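Local coordinates for protein UDP-4-amino-4,6-dideoxy-N-acetyl-beta-L-altrosamine transaminase (Helicobacter pylori, PDB 2FNU) that transfers an amino group from L-glutamate to a UDP-linked 4-keto sugar, the second step in making pseudaminic acid for flagellin, at residues Y260-K265 with L353-V358. Numbering follows the deposited sequence.
Sequences YDRIFK and LNLESV
Tyr260 and Val358 form a CH-pi contact that packs the C-terminal end of helix 246-264 against the first turn of helix 355-370. Val358 CG1 lies 3.6 Å from the centroid of the Tyr260 ring and only 4° off the ring normal. The methyl therefore sits over the middle of the face, about equally far from all six ring carbons. Val358 places this branch anti to its own backbone N (chi1 -179°), and its side chain leaves the backbone toward residues 260-265. Val358 also touches Thr259, next to the tyrosine, and Ala256, one turn earlier.

At the far end of the ring, Leu353 CD2 approaches Tyr260 OH at 4.1 Å. Tyr260 is buried, and its OH is hydrogen-bonded to Pro348 O. The ring also meets that of Tyr286.

Both helices belong to the PLP-dependent DegT/DnrJ/EryC1 aminotransferase fold. The contact lies about 24 Å from the centre of the chain, centre to centre, and the side chain of Leu353 is about 11 Å from the bound UDP-N-acetylglucosamine.

Helix 355-370 begins with an N-cap at Asn354. Its OD1 accepts Ser357 N at 2.9 Å, with an N-H...O angle of 155°. Ser357 OG donates to the same oxygen from above the carbonyl plane, so two bonds hold the amide.

Where both residues are exposed, Leu355 CD1 meets the edge of the Arg262 guanidinium, 4.0 Å from NH2.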
ATOM      1  N   TYR B 260     -15.773  10.328 -31.093  1.00 14.42           N
ATOM      2  CA  TYR B 260     -14.819  11.410 -31.274  1.00 12.42           C
ATOM      3  C   TYR B 260     -14.162  11.362 -32.660  1.00 13.34           C
ATOM      4  O   TYR B 260     -14.017  12.394 -33.317  1.00 14.13           O
ATOM      5  CB  TYR B 260     -13.704  11.281 -30.246  1.00 14.34           C
ATOM      6  CG  TYR B 260     -13.969  11.779 -28.839  1.00 12.13           C
ATOM      7  CD1 TYR B 260     -14.368  13.095 -28.594  1.00 12.81           C
ATOM      8  CD2 TYR B 260     -13.720  10.956 -27.736  1.00 13.55           C
ATOM      9  CE1 TYR B 260     -14.542  13.571 -27.293  1.00 13.24           C
ATOM     10  CE2 TYR B 260     -13.912  11.423 -26.427  1.00 12.37           C
ATOM     11  CZ  TYR B 260     -14.310  12.738 -26.218  1.00 13.20           C
ATOM     12  OH  TYR B 260     -14.463  13.220 -24.934  1.00 13.48           O
ATOM     13  N   ASP B 261     -13.723  10.171 -33.081  1.00 12.89           N
ATOM     14  CA  ASP B 261     -13.058  10.020 -34.387  1.00 13.02           C
ATOM     15  C   ASP B 261     -13.958  10.575 -35.497  1.00 13.95           C
ATOM     16  O   ASP B 261     -13.481  11.314 -36.374  1.00 15.22           O
ATOM     17  CB  ASP B 261     -12.750   8.561 -34.693  1.00 13.50           C
ATOM     18  CG  ASP B 261     -11.626   7.983 -33.841  1.00 13.95           C
ATOM     19  OD1 ASP B 261     -10.964   8.699 -33.051  1.00 15.55           O
ATOM     20  OD2 ASP B 261     -11.403   6.763 -33.992  1.00 15.60           O
ATOM     21  N   ARG B 262     -15.247  10.226 -35.453  1.00 13.48           N
ATOM     22  CA  ARG B 262     -16.152  10.669 -36.526  1.00 14.10           C
ATOM     23  C   ARG B 262     -16.225  12.188 -36.563  1.00 14.91           C
ATOM     24  O   ARG B 262     -16.140  12.805 -37.640  1.00 16.09           O
ATOM     25  CB  ARG B 262     -17.558  10.095 -36.359  1.00 14.08           C
ATOM     26  CG  ARG B 262     -17.661   8.607 -36.613  1.00 15.76           C
ATOM     27  CD  ARG B 262     -19.127   8.204 -36.729  1.00 15.76           C
ATOM     28  NE  ARG B 262     -19.929   8.562 -35.552  1.00 15.24           N
ATOM     29  CZ  ARG B 262     -19.978   7.849 -34.428  1.00 17.00           C
ATOM     30  NH1 ARG B 262     -19.253   6.731 -34.307  1.00 16.07           N
ATOM     31  NH2 ARG B 262     -20.762   8.255 -33.422  1.00 15.88           N
ATOM     32  N   ILE B 263     -16.389  12.803 -35.390  1.00 12.92           N
ATOM     33  CA  ILE B 263     -16.587  14.246 -35.336  1.00 12.62           C
ATOM     34  C   ILE B 263     -15.295  15.005 -35.634  1.00 15.53           C
ATOM     35  O   ILE B 263     -15.336  16.085 -36.240  1.00 16.02           O
ATOM     36  CB  ILE B 263     -17.185  14.649 -33.956  1.00 14.31           C
ATOM     37  CG1 ILE B 263     -18.584  14.014 -33.816  1.00 12.48           C
ATOM     38  CG2 ILE B 263     -17.249  16.167 -33.777  1.00 14.29           C
ATOM     39  CD1 ILE B 263     -19.175  14.038 -32.413  1.00 14.88           C
ATOM     40  N   PHE B 264     -14.155  14.429 -35.235  1.00 13.38           N
ATOM     41  CA  PHE B 264     -12.855  15.049 -35.442  1.00 14.73           C
ATOM     42  C   PHE B 264     -12.208  14.754 -36.796  1.00 15.60           C
ATOM     43  O   PHE B 264     -11.145  15.303 -37.092  1.00 16.04           O
ATOM     44  CB  PHE B 264     -11.875  14.582 -34.343  1.00 13.09           C
ATOM     45  CG  PHE B 264     -12.233  15.054 -32.961  1.00 14.01           C
ATOM     46  CD1 PHE B 264     -12.978  16.214 -32.763  1.00 14.96           C
ATOM     47  CD2 PHE B 264     -11.789  14.348 -31.843  1.00 13.33           C
ATOM     48  CE1 PHE B 264     -13.294  16.665 -31.474  1.00 15.12           C
ATOM     49  CE2 PHE B 264     -12.091  14.788 -30.544  1.00 13.02           C
ATOM     50  CZ  PHE B 264     -12.835  15.946 -30.362  1.00 15.39           C
ATOM     51  N   LYS B 265     -12.808  13.872 -37.600  1.00 15.82           N
ATOM     52  CA  LYS B 265     -12.209  13.492 -38.889  1.00 14.97           C
ATOM     53  C   LYS B 265     -11.929  14.746 -39.728  1.00 17.50           C
ATOM     54  O   LYS B 265     -12.809  15.594 -39.886  1.00 17.78           O
ATOM     55  CB  LYS B 265     -13.124  12.520 -39.640  1.00 16.54           C
ATOM     56  CG  LYS B 265     -12.673  12.179 -41.054  1.00 26.92           C
ATOM     57  CD  LYS B 265     -11.810  10.946 -41.094  1.00 43.84           C
ATOM     58  CE  LYS B 265     -11.626  10.474 -42.527  1.00 50.55           C
ATOM     59  NZ  LYS B 265     -11.010   9.123 -42.575  1.00 61.64           N
ATOM     60  N   LEU B 353     -19.428   7.442 -20.237  1.00 16.43           N
ATOM     61  CA  LEU B 353     -19.602   8.635 -21.049  1.00 16.91           C
ATOM     62  C   LEU B 353     -20.486   8.289 -22.241  1.00 18.83           C
ATOM     63  O   LEU B 353     -20.034   7.630 -23.185  1.00 19.38           O
ATOM     64  CB  LEU B 353     -18.227   9.123 -21.511  1.00 18.20           C
ATOM     65  CG  LEU B 353     -18.093  10.556 -22.016  1.00 21.69           C
ATOM     66  CD1 LEU B 353     -18.446  11.556 -20.915  1.00 19.66           C
ATOM     67  CD2 LEU B 353     -16.665  10.758 -22.530  1.00 19.18           C
ATOM     68  N   ASN B 354     -21.746   8.721 -22.183  1.00 17.00           N
ATOM     69  CA  ASN B 354     -22.716   8.304 -23.205  1.00 17.87           C
ATOM     70  C   ASN B 354     -22.548   9.048 -24.530  1.00 17.41           C
ATOM     71  O   ASN B 354     -21.792  10.020 -24.635  1.00 17.46           O
ATOM     72  CB  ASN B 354     -24.162   8.350 -22.683  1.00 18.93           C
ATOM     73  CG  ASN B 354     -24.662   9.760 -22.415  1.00 22.03           C
ATOM     74  OD1 ASN B 354     -24.102  10.737 -22.901  1.00 20.72           O
ATOM     75  ND2 ASN B 354     -25.746   9.867 -21.653  1.00 28.05           N
ATOM     76  N   LEU B 355     -23.258   8.580 -25.542  1.00 16.31           N
ATOM     77  CA  LEU B 355     -23.087   9.106 -26.885  1.00 15.50           C
ATOM     78  C   LEU B 355     -23.335  10.610 -26.973  1.00 15.61           C
ATOM     79  O   LEU B 355     -22.565  11.345 -27.592  1.00 16.19           O
ATOM     80  CB  LEU B 355     -23.990   8.330 -27.855  1.00 15.81           C
ATOM     81  CG  LEU B 355     -24.088   8.809 -29.299  1.00 17.41           C
ATOM     82  CD1 LEU B 355     -22.736   8.756 -29.954  1.00 15.74           C
ATOM     83  CD2 LEU B 355     -25.073   7.948 -30.057  1.00 16.78           C
ATOM     84  N   GLU B 356     -24.414  11.063 -26.349  1.00 15.63           N
ATOM     85  CA  GLU B 356     -24.776  12.474 -26.383  1.00 13.70           C
ATOM     86  C   GLU B 356     -23.674  13.312 -25.727  1.00 13.81           C
ATOM     87  O   GLU B 356     -23.311  14.383 -26.213  1.00 15.16           O
ATOM     88  CB  GLU B 356     -26.108  12.682 -25.655  1.00 16.43           C
ATOM     89  CG  GLU B 356     -26.554  14.133 -25.557  1.00 19.59           C
ATOM     90  CD  GLU B 356     -27.935  14.265 -24.963  1.00 24.00           C
ATOM     91  OE1 GLU B 356     -28.090  13.941 -23.766  1.00 22.82           O
ATOM     92  OE2 GLU B 356     -28.856  14.694 -25.704  1.00 20.44           O
ATOM     93  N   SER B 357     -23.124  12.808 -24.630  1.00 16.01           N
ATOM     94  CA  SER B 357     -22.047  13.514 -23.955  1.00 15.30           C
ATOM     95  C   SER B 357     -20.818  13.632 -24.837  1.00 14.42           C
ATOM     96  O   SER B 357     -20.212  14.704 -24.934  1.00 14.23           O
ATOM     97  CB  SER B 357     -21.680  12.794 -22.664  1.00 16.93           C
ATOM     98  OG  SER B 357     -22.734  12.955 -21.721  1.00 18.34           O
ATOM     99  N   VAL B 358     -20.442  12.538 -25.489  1.00 15.03           N
ATOM    100  CA  VAL B 358     -19.277  12.592 -26.374  1.00 12.87           C
ATOM    101  C   VAL B 358     -19.503  13.573 -27.532  1.00 13.25           C
ATOM    102  O   VAL B 358     -18.608  14.341 -27.897  1.00 13.16           O
ATOM    103  CB  VAL B 358     -18.881  11.201 -26.916  1.00 12.98           C
ATOM    104  CG1 VAL B 358     -17.631  11.287 -27.826  1.00 14.66           C
ATOM    105  CG2 VAL B 358     -18.586  10.266 -25.764  1.00 16.82           C
TER